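Local coordinates for protein arginase (Glaciozyma antarctica, PDB 5YNL) that probably catalyses the manganese-dependent hydrolysis of L-arginine to L-ornithine and urea, as a cold-adapted member of the arginase family, at residues F166-H180 / T278-L290. Sequence-based numbering, arbitrary orientation.
Sequences FKAYPEACLIWVDAH and TRPIHLSFDVDAL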
loop_
_atom_site.group_PDB
_atom_site.type_symbol
_atom_site.label_atom_id
_atom_site.label_comp_id
_atom_site.label_asym_id
_atom_site.label_seq_id
_atom_site.Cartn_x
_atom_site.Cartn_y
_atom_site.Cartn_z
ATOM N N PHE A 166 3.631 2.275 10.478
ATOM C CA PHE A 166 4.255 3.487 11.004
ATOM C C PHE A 166 4.383 3.447 12.509
ATOM O O PHE A 166 5.280 4.070 13.065
ATOM C CB PHE A 166 3.487 4.729 10.564
ATOM C CG PHE A 166 3.835 5.190 9.173
ATOM C CD1 PHE A 166 3.445 4.451 8.062
ATOM C CD2 PHE A 166 4.551 6.363 8.979
ATOM C CE1 PHE A 166 3.757 4.869 6.778
ATOM C CE2 PHE A 166 4.866 6.790 7.701
ATOM C CZ PHE A 166 4.475 6.037 6.594
ATOM N N LYS A 167 3.473 2.733 13.167
ATOM C CA LYS A 167 3.567 2.504 14.605
ATOM C C LYS A 167 4.909 1.861 14.875
ATOM O O LYS A 167 5.627 2.254 15.791
ATOM C CB LYS A 167 2.448 1.561 15.066
ATOM C CG LYS A 167 2.567 1.074 16.503
ATOM C CD LYS A 167 1.413 1.589 17.338
ATOM C CE LYS A 167 0.086 1.304 16.665
ATOM N NZ LYS A 167 -0.118 -0.153 16.418
ATOM N N ALA A 168 5.247 0.877 14.049
ATOM C CA ALA A 168 6.520 0.183 14.166
ATOM C C ALA A 168 7.645 0.940 13.465
ATOM O O ALA A 168 8.795 0.863 13.879
ATOM C CB ALA A 168 6.407 -1.209 13.609
ATOM N N TYR A 169 7.324 1.655 12.395
ATOM C CA TYR A 169 8.330 2.457 11.711
ATOM C C TYR A 169 7.845 3.893 11.567
ATOM O O TYR A 169 7.255 4.255 10.541
ATOM C CB TYR A 169 8.656 1.873 10.327
ATOM C CG TYR A 169 9.197 0.455 10.345
ATOM C CD1 TYR A 169 10.483 0.187 10.788
ATOM C CD2 TYR A 169 8.419 -0.614 9.896
ATOM C CE1 TYR A 169 10.985 -1.103 10.795
ATOM C CE2 TYR A 169 8.914 -1.919 9.898
ATOM C CZ TYR A 169 10.204 -2.159 10.349
ATOM O OH TYR A 169 10.708 -3.450 10.357
ATOM N N PRO A 170 8.062 4.711 12.608
ATOM C CA PRO A 170 7.650 6.118 12.567
ATOM C C PRO A 170 8.436 6.882 11.525
ATOM O O PRO A 170 8.007 7.948 11.101
ATOM C CB PRO A 170 8.022 6.644 13.957
ATOM C CG PRO A 170 8.043 5.429 14.825
ATOM C CD PRO A 170 8.514 4.299 13.946
ATOM N N GLU A 171 9.580 6.353 11.118
ATOM C CA GLU A 171 10.369 7.028 10.103
ATOM C C GLU A 171 10.179 6.438 8.712
ATOM O O GLU A 171 10.992 6.686 7.813
ATOM C CB GLU A 171 11.846 7.042 10.502
ATOM C CG GLU A 171 12.125 7.824 11.819
ATOM C CD GLU A 171 11.678 9.273 11.730
ATOM O OE1 GLU A 171 11.540 9.783 10.598
ATOM O OE2 GLU A 171 11.462 9.913 12.777
ATOM N N ALA A 172 9.097 5.682 8.515
ATOM C CA ALA A 172 8.837 5.087 7.196
ATOM C C ALA A 172 8.341 6.138 6.198
ATOM O O ALA A 172 7.945 7.243 6.585
ATOM C CB ALA A 172 7.835 3.956 7.303
ATOM N N CYS A 173 8.340 5.795 4.917
ATOM C CA CYS A 173 7.692 6.646 3.936
ATOM C C CYS A 173 6.616 5.832 3.214
ATOM O O CYS A 173 6.607 4.605 3.320
ATOM C CB CYS A 173 8.720 7.190 2.951
ATOM S SG CYS A 173 9.451 5.956 1.898
ATOM N N LEU A 174 5.711 6.484 2.485
ATOM C CA LEU A 174 4.588 5.756 1.907
ATOM C C LEU A 174 4.460 6.004 0.418
ATOM O O LEU A 174 4.345 7.166 -0.026
ATOM C CB LEU A 174 3.285 6.139 2.609
ATOM C CG LEU A 174 1.913 5.680 2.068
ATOM C CD1 LEU A 174 1.809 4.163 1.947
ATOM C CD2 LEU A 174 0.784 6.219 2.957
ATOM N N ILE A 175 4.473 4.923 -0.361
ATOM C CA ILE A 175 4.281 5.052 -1.803
ATOM C C ILE A 175 2.922 4.472 -2.141
ATOM O O ILE A 175 2.645 3.293 -1.899
ATOM C CB ILE A 175 5.390 4.346 -2.585
ATOM C CG1 ILE A 175 6.723 5.013 -2.266
ATOM C CG2 ILE A 175 5.141 4.406 -4.120
ATOM C CD1 ILE A 175 7.857 4.380 -2.987
ATOM N N TRP A 176 2.058 5.315 -2.675
ATOM C CA TRP A 176 0.666 4.956 -2.787
ATOM C C TRP A 176 0.387 4.836 -4.279
ATOM O O TRP A 176 0.531 5.812 -5.031
ATOM C CB TRP A 176 -0.159 6.062 -2.151
ATOM C CG TRP A 176 -1.620 5.830 -2.052
ATOM C CD1 TRP A 176 -2.548 5.918 -3.060
ATOM C CD2 TRP A 176 -2.353 5.559 -0.855
ATOM N NE1 TRP A 176 -3.809 5.679 -2.556
ATOM C CE2 TRP A 176 -3.715 5.456 -1.210
ATOM C CE3 TRP A 176 -1.986 5.367 0.476
ATOM C CZ2 TRP A 176 -4.709 5.159 -0.270
ATOM C CZ3 TRP A 176 -2.966 5.079 1.400
ATOM C CH2 TRP A 176 -4.312 4.982 1.028
ATOM N N VAL A 177 0.029 3.635 -4.716
ATOM C CA VAL A 177 -0.225 3.388 -6.127
ATOM C C VAL A 177 -1.722 3.148 -6.346
ATOM O O VAL A 177 -2.296 2.152 -5.872
ATOM C CB VAL A 177 0.613 2.206 -6.642
ATOM C CG1 VAL A 177 0.343 1.968 -8.148
ATOM C CG2 VAL A 177 2.118 2.458 -6.385
ATOM N N ASP A 178 -2.360 4.076 -7.061
ATOM C CA ASP A 178 -3.822 4.108 -7.144
ATOM C C ASP A 178 -4.223 5.131 -8.185
ATOM O O ASP A 178 -3.478 6.082 -8.458
ATOM C CB ASP A 178 -4.422 4.493 -5.776
ATOM C CG ASP A 178 -5.888 4.090 -5.625
ATOM O OD1 ASP A 178 -6.703 4.480 -6.487
ATOM O OD2 ASP A 178 -6.234 3.391 -4.647
ATOM N N ALA A 179 -5.387 4.905 -8.789
ATOM C CA ALA A 179 -5.970 5.868 -9.714
ATOM C C ALA A 179 -6.574 7.016 -8.918
ATOM O O ALA A 179 -6.863 8.085 -9.468
ATOM C CB ALA A 179 -7.036 5.194 -10.564
ATOM N N HIS A 180 -6.773 6.776 -7.621
ATOM C CA HIS A 180 -7.461 7.720 -6.742
ATOM C C HIS A 180 -6.575 8.196 -5.610
ATOM O O HIS A 180 -5.820 7.417 -5.038
ATOM C CB HIS A 180 -8.690 7.055 -6.128
ATOM C CG HIS A 180 -9.533 6.325 -7.112
ATOM N ND1 HIS A 180 -10.034 6.924 -8.255
ATOM C CD2 HIS A 180 -9.968 5.043 -7.142
ATOM C CE1 HIS A 180 -10.743 6.045 -8.932
ATOM N NE2 HIS A 180 -10.719 4.891 -8.278
ATOM N N THR A 278 17.320 5.822 3.361
ATOM C CA THR A 278 17.451 5.251 4.697
ATOM C C THR A 278 16.116 4.988 5.408
ATOM O O THR A 278 16.099 4.411 6.482
ATOM C CB THR A 278 18.387 6.089 5.589
ATOM O OG1 THR A 278 18.079 7.476 5.429
ATOM C CG2 THR A 278 19.848 5.850 5.215
ATOM N N ARG A 279 15.006 5.398 4.806
ATOM C CA ARG A 279 13.678 5.192 5.395
ATOM C C ARG A 279 13.036 3.869 4.983
ATOM O O ARG A 279 13.118 3.476 3.812
ATOM C CB ARG A 279 12.737 6.342 4.990
ATOM C CG ARG A 279 13.046 7.712 5.661
ATOM C CD ARG A 279 11.958 8.710 5.337
ATOM N NE ARG A 279 12.273 10.078 5.733
ATOM C CZ ARG A 279 12.005 10.612 6.927
ATOM N NH1 ARG A 279 12.335 11.867 7.167
ATOM N NH2 ARG A 279 11.420 9.901 7.877
ATOM N N PRO A 280 12.381 3.182 5.936
ATOM C CA PRO A 280 11.608 1.986 5.563
ATOM C C PRO A 280 10.552 2.392 4.537
ATOM O O PRO A 280 10.086 3.526 4.600
ATOM C CB PRO A 280 10.916 1.585 6.876
ATOM C CG PRO A 280 11.759 2.200 7.963
ATOM C CD PRO A 280 12.259 3.501 7.368
ATOM N N ILE A 281 10.196 1.512 3.607
ATOM C CA ILE A 281 9.200 1.851 2.600
ATOM C C ILE A 281 7.909 1.050 2.812
ATOM O O ILE A 281 7.947 -0.185 2.957
ATOM C CB ILE A 281 9.727 1.593 1.153
ATOM C CG1 ILE A 281 10.635 2.741 0.700
ATOM C CG2 ILE A 281 8.569 1.418 0.160
ATOM C CD1 ILE A 281 11.559 2.399 -0.526
ATOM N N HIS A 282 6.777 1.757 2.805
ATOM C CA HIS A 282 5.470 1.134 2.791
ATOM C C HIS A 282 4.922 1.300 1.379
ATOM O O HIS A 282 4.634 2.428 0.940
ATOM C CB HIS A 282 4.525 1.792 3.815
ATOM C CG HIS A 282 3.267 1.023 4.089
ATOM N ND1 HIS A 282 2.908 -0.119 3.396
ATOM C CD2 HIS A 282 2.268 1.235 4.978
ATOM C CE1 HIS A 282 1.760 -0.576 3.856
ATOM N NE2 HIS A 282 1.346 0.236 4.813
ATOM N N LEU A 283 4.793 0.198 0.654
ATOM C CA LEU A 283 4.235 0.284 -0.699
ATOM C C LEU A 283 2.802 -0.183 -0.677
ATOM O O LEU A 283 2.528 -1.394 -0.505
ATOM C CB LEU A 283 5.035 -0.547 -1.717
ATOM C CG LEU A 283 4.553 -0.590 -3.173
ATOM C CD1 LEU A 283 4.426 0.817 -3.819
ATOM C CD2 LEU A 283 5.522 -1.430 -3.972
ATOM N N SER A 284 1.880 0.768 -0.835
ATOM C CA SER A 284 0.455 0.425 -0.773
ATOM C C SER A 284 -0.117 0.419 -2.189
ATOM O O SER A 284 -0.443 1.484 -2.739
ATOM C CB SER A 284 -0.296 1.411 0.121
ATOM O OG SER A 284 -1.507 0.837 0.573
ATOM N N PHE A 285 -0.221 -0.780 -2.762
ATOM C CA PHE A 285 -0.514 -0.966 -4.185
ATOM C C PHE A 285 -1.966 -1.392 -4.442
ATOM O O PHE A 285 -2.398 -2.461 -3.997
ATOM C CB PHE A 285 0.421 -2.029 -4.779
ATOM C CG PHE A 285 0.635 -1.890 -6.259
ATOM C CD1 PHE A 285 -0.421 -2.042 -7.150
ATOM C CD2 PHE A 285 1.887 -1.604 -6.760
ATOM C CE1 PHE A 285 -0.209 -1.891 -8.528
ATOM C CE2 PHE A 285 2.091 -1.465 -8.113
ATOM C CZ PHE A 285 1.039 -1.600 -9.002
ATOM N N ASP A 286 -2.710 -0.563 -5.169
ATOM C CA ASP A 286 -4.087 -0.871 -5.488
ATOM C C ASP A 286 -4.108 -1.289 -6.925
ATOM O O ASP A 286 -3.630 -0.570 -7.795
ATOM C CB ASP A 286 -4.976 0.352 -5.329
ATOM C CG ASP A 286 -6.437 0.014 -5.443
ATOM O OD1 ASP A 286 -6.869 -0.433 -6.529
ATOM O OD2 ASP A 286 -7.164 0.178 -4.438
ATOM N N VAL A 287 -4.680 -2.456 -7.169
ATOM C CA VAL A 287 -4.735 -3.055 -8.491
ATOM C C VAL A 287 -5.627 -2.274 -9.468
ATOM O O VAL A 287 -5.463 -2.401 -10.675
ATOM C CB VAL A 287 -5.109 -4.534 -8.341
ATOM C CG1 VAL A 287 -5.291 -5.222 -9.669
ATOM C CG2 VAL A 287 -4.015 -5.219 -7.555
ATOM N N ASP A 288 -6.521 -1.427 -8.958
ATOM C CA ASP A 288 -7.301 -0.547 -9.840
ATOM C C ASP A 288 -6.451 0.505 -10.593
ATOM O O ASP A 288 -6.949 1.191 -11.493
ATOM C CB ASP A 288 -8.531 0.066 -9.122
ATOM C CG ASP A 288 -8.249 1.422 -8.425
ATOM O OD1 ASP A 288 -7.072 1.812 -8.192
ATOM O OD2 ASP A 288 -9.246 2.107 -8.077
ATOM N N ALA A 289 -5.173 0.625 -10.236
ATOM C CA ALA A 289 -4.294 1.525 -10.977
ATOM C C ALA A 289 -3.851 0.872 -12.282
ATOM O O ALA A 289 -3.291 1.555 -13.160
ATOM C CB ALA A 289 -3.091 1.970 -10.139
ATOM N N LEU A 290 -4.102 -0.434 -12.397
ATOM C CA LEU A 290 -3.605 -1.200 -13.528
ATOM C C LEU A 290 -4.607 -1.277 -14.679
ATOM O O LEU A 290 -5.746 -0.803 -14.563
ATOM C CB LEU A 290 -3.246 -2.633 -13.111
ATOM C CG LEU A 290 -2.024 -2.916 -12.241
ATOM C CD1 LEU A 290 -1.926 -4.423 -11.993
ATOM C CD2 LEU A 290 -0.746 -2.405 -12.894
#
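Adjacent parallel strands in the middle of the arginase alpha/beta sheet make this contact, C173–V177 pairing in register with I281–F285. Their axes approach to 4.8 Å at 17°, and six backbone hydrogen bonds join them, from C173 N–P280 O to D286 N–V177 O. On one apolar face, L283 CD1 lies 3.7 Å from I175 CG2 and touches V177 CG2. V177 CG1, anti to its own backbone nitrogen (chi1 -179°), is set over the F285 ring, a CH-pi contact 3.8 Å from the centroid and 13° off the normal. On the other face, L174 CD1 rests against S284 CB, while S284 OG bonds H155 NE2.

At the C-terminal ends, D178, H180, D286 and D288 probably correspond to manganese ligands of the arginase family; H180 ND1 bonds D235 O. D178 OD2, also bonded to H155 ND1, is 3.4 Å from D286 OD2, and D178 OD1 is 3.2 Å from D288 OD1, as expected for carboxylates that would share manganese. Asx turns hold the D178 and D286 carboxylates through OD1: D178 OD1 takes H180 N at 2.6 Å, and D286 OD1 takes D288 N.

At the opposite end, P280 CG packs 3.7 Å from Y169 CD1. The extended R279 chain passes E171 O, and its NH2 bonds both that carbonyl, from above its plane, and E171 OE1 in a 2.7 Å salt bridge.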